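Local coordinates for protein methylocystis parvus OBBP MbnE (Methylocystis parvus OBBP, PDB 5ICQ) that probably binds the copper-chelating peptide methanobactin in the periplasm as the solute-binding component of a transport system, at residues A[292-295]-A[296-300]. Sequence-based numbering, arbitrary orientation.
With SO4 (sulfate ion), chain E.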
loop_
_atom_site.group_PDB
_atom_site.type_symbol
_atom_site.label_atom_id
_atom_site.label_comp_id
_atom_site.label_asym_id
_atom_site.label_seq_id
_atom_site.Cartn_x
_atom_site.Cartn_y
_atom_site.Cartn_z
ATOM N N THR A 292 -10.533 -18.539 8.387
ATOM C CA THR A 292 -10.759 -19.889 8.906
ATOM C C THR A 292 -9.649 -20.302 9.863
ATOM O O THR A 292 -9.911 -20.842 10.945
ATOM C CB THR A 292 -10.868 -20.891 7.753
ATOM O OG1 THR A 292 -11.889 -20.464 6.841
ATOM C CG2 THR A 292 -11.223 -22.278 8.279
ATOM N N ARG A 293 -8.392 -20.065 9.473
ATOM C CA ARG A 293 -7.279 -20.484 10.313
ATOM C C ARG A 293 -7.217 -19.648 11.582
ATOM O O ARG A 293 -7.034 -20.186 12.678
ATOM C CB ARG A 293 -5.971 -20.382 9.529
ATOM C CG ARG A 293 -4.869 -21.296 10.003
ATOM C CD ARG A 293 -3.989 -21.654 8.815
ATOM N NE ARG A 293 -3.681 -20.470 8.033
ATOM C CZ ARG A 293 -3.333 -20.491 6.752
ATOM N NH1 ARG A 293 -3.249 -21.646 6.102
ATOM N NH2 ARG A 293 -3.084 -19.351 6.125
ATOM N N TRP A 294 -7.383 -18.330 11.451
ATOM C CA TRP A 294 -7.423 -17.470 12.630
ATOM C C TRP A 294 -8.529 -17.910 13.569
ATOM O O TRP A 294 -8.332 -17.967 14.790
ATOM C CB TRP A 294 -7.616 -16.011 12.201
ATOM C CG TRP A 294 -7.381 -14.970 13.280
ATOM C CD1 TRP A 294 -8.297 -14.084 13.771
ATOM C CD2 TRP A 294 -6.146 -14.697 13.975
ATOM N NE1 TRP A 294 -7.712 -13.275 14.727
ATOM C CE2 TRP A 294 -6.394 -13.629 14.866
ATOM C CE3 TRP A 294 -4.856 -15.245 13.921
ATOM C CZ2 TRP A 294 -5.400 -13.101 15.702
ATOM C CZ3 TRP A 294 -3.867 -14.716 14.744
ATOM C CH2 TRP A 294 -4.148 -13.652 15.626
ATOM N N SER A 295 -9.687 -18.280 13.008
ATOM C CA SER A 295 -10.847 -18.618 13.823
ATOM C C SER A 295 -10.665 -19.942 14.559
ATOM O O SER A 295 -11.024 -20.048 15.736
ATOM C CB SER A 295 -12.104 -18.657 12.951
ATOM O OG SER A 295 -13.226 -19.033 13.718
ATOM N N THR A 296 -10.111 -20.969 13.898
ATOM C CA THR A 296 -10.087 -22.301 14.495
ATOM C C THR A 296 -8.742 -23.016 14.464
ATOM O O THR A 296 -8.645 -24.118 15.013
ATOM C CB THR A 296 -11.126 -23.214 13.815
ATOM O OG1 THR A 296 -10.811 -23.345 12.423
ATOM C CG2 THR A 296 -12.534 -22.647 13.964
ATOM N N GLY A 297 -7.713 -22.447 13.847
ATOM C CA GLY A 297 -6.475 -23.177 13.675
ATOM C C GLY A 297 -5.401 -22.969 14.722
ATOM O O GLY A 297 -4.337 -23.585 14.620
ATOM N N TYR A 298 -5.632 -22.133 15.726
ATOM C CA TYR A 298 -4.588 -21.815 16.703
ATOM C C TYR A 298 -4.824 -22.523 18.029
ATOM O O TYR A 298 -4.680 -21.945 19.101
ATOM C CB TYR A 298 -4.476 -20.304 16.889
ATOM C CG TYR A 298 -3.758 -19.667 15.724
ATOM C CD1 TYR A 298 -4.440 -19.373 14.550
ATOM C CD2 TYR A 298 -2.392 -19.394 15.781
ATOM C CE1 TYR A 298 -3.786 -18.815 13.461
ATOM C CE2 TYR A 298 -1.724 -18.828 14.687
ATOM C CZ TYR A 298 -2.435 -18.545 13.535
ATOM O OH TYR A 298 -1.817 -17.982 12.447
ATOM N N ASP A 299 -5.174 -23.806 17.960
ATOM C CA ASP A 299 -5.352 -24.606 19.162
ATOM C C ASP A 299 -4.326 -25.730 19.178
ATOM O O ASP A 299 -4.690 -26.908 19.221
ATOM C CB ASP A 299 -6.776 -25.166 19.232
ATOM C CG ASP A 299 -7.055 -25.902 20.538
ATOM O OD1 ASP A 299 -6.485 -25.510 21.580
ATOM O OD2 ASP A 299 -7.836 -26.878 20.521
ATOM N N PHE A 300 -3.047 -25.386 19.116
ATOM C CA PHE A 300 -1.993 -26.380 19.168
ATOM C C PHE A 300 -1.146 -26.175 20.424
ATOM O O PHE A 300 -1.195 -25.106 21.045
ATOM C CB PHE A 300 -1.139 -26.353 17.887
ATOM C CG PHE A 300 -0.598 -25.003 17.509
ATOM C CD1 PHE A 300 0.666 -24.610 17.920
ATOM C CD2 PHE A 300 -1.325 -24.155 16.685
ATOM C CE1 PHE A 300 1.180 -23.375 17.546
ATOM C CE2 PHE A 300 -0.817 -22.925 16.308
ATOM C CZ PHE A 300 0.438 -22.538 16.736
HETATM S S SO4 E . -3.826 -19.802 2.532
HETATM O O1 SO4 E . -2.603 -19.571 1.771
HETATM O O2 SO4 E . -4.924 -20.093 1.614
HETATM O O3 SO4 E . -3.643 -20.935 3.435
HETATM O O4 SO4 E . -4.136 -18.601 3.300
HETATM O O HOH W 1 -7.920 -20.405 16.417
#
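Trp-294 turns the edge of its six-membered ring, at CE3 and CZ3, toward one face of the Tyr-298 ring in a T-shaped pair, the centroids 5.3 Å apart and the planes at 72°. CZ3 stands over the rim of the tyrosine ring rather than its middle, and the closest side-chain approach is Trp-294 CE3 to Tyr-298 CE1 at 3.8 Å. With CG anti to its carbonyl carbon (chi1 -76°), Tyr-298 sets the CD1 edge of its ring against Arg-293 O (3.3 Å). The tyrosine hydroxyl is bonded to Glu-288 and Arg-286, while Trp-294 stacks on Trp-577.

Thr-292 O takes two hydrogen bonds from Thr-296, from N and OG1, each 3.0 Å long and arriving from opposite faces of the carbonyl plane; chi1 of 61° folds the hydroxyl back to that oxygen. Gly-297 N donates a short hydrogen bond to Arg-293 O (2.6 Å), and a water links Trp-294 O to Tyr-298 N. The Arg-293 side chain, bent at chi3, brings its guanidinium edge-on to a sulfate ion, probably from the crystallisation liquor: NH1 donates to O3 at 2.8 Å and NH2 adds weak bonds to O3 and O4, besides its salt bridge to Glu-288. This is the C-terminal end of helix 291-296, closed by i to i+4 bonds, with an i/i+4 aromatic pair packing the loop that leads to helix 301-304.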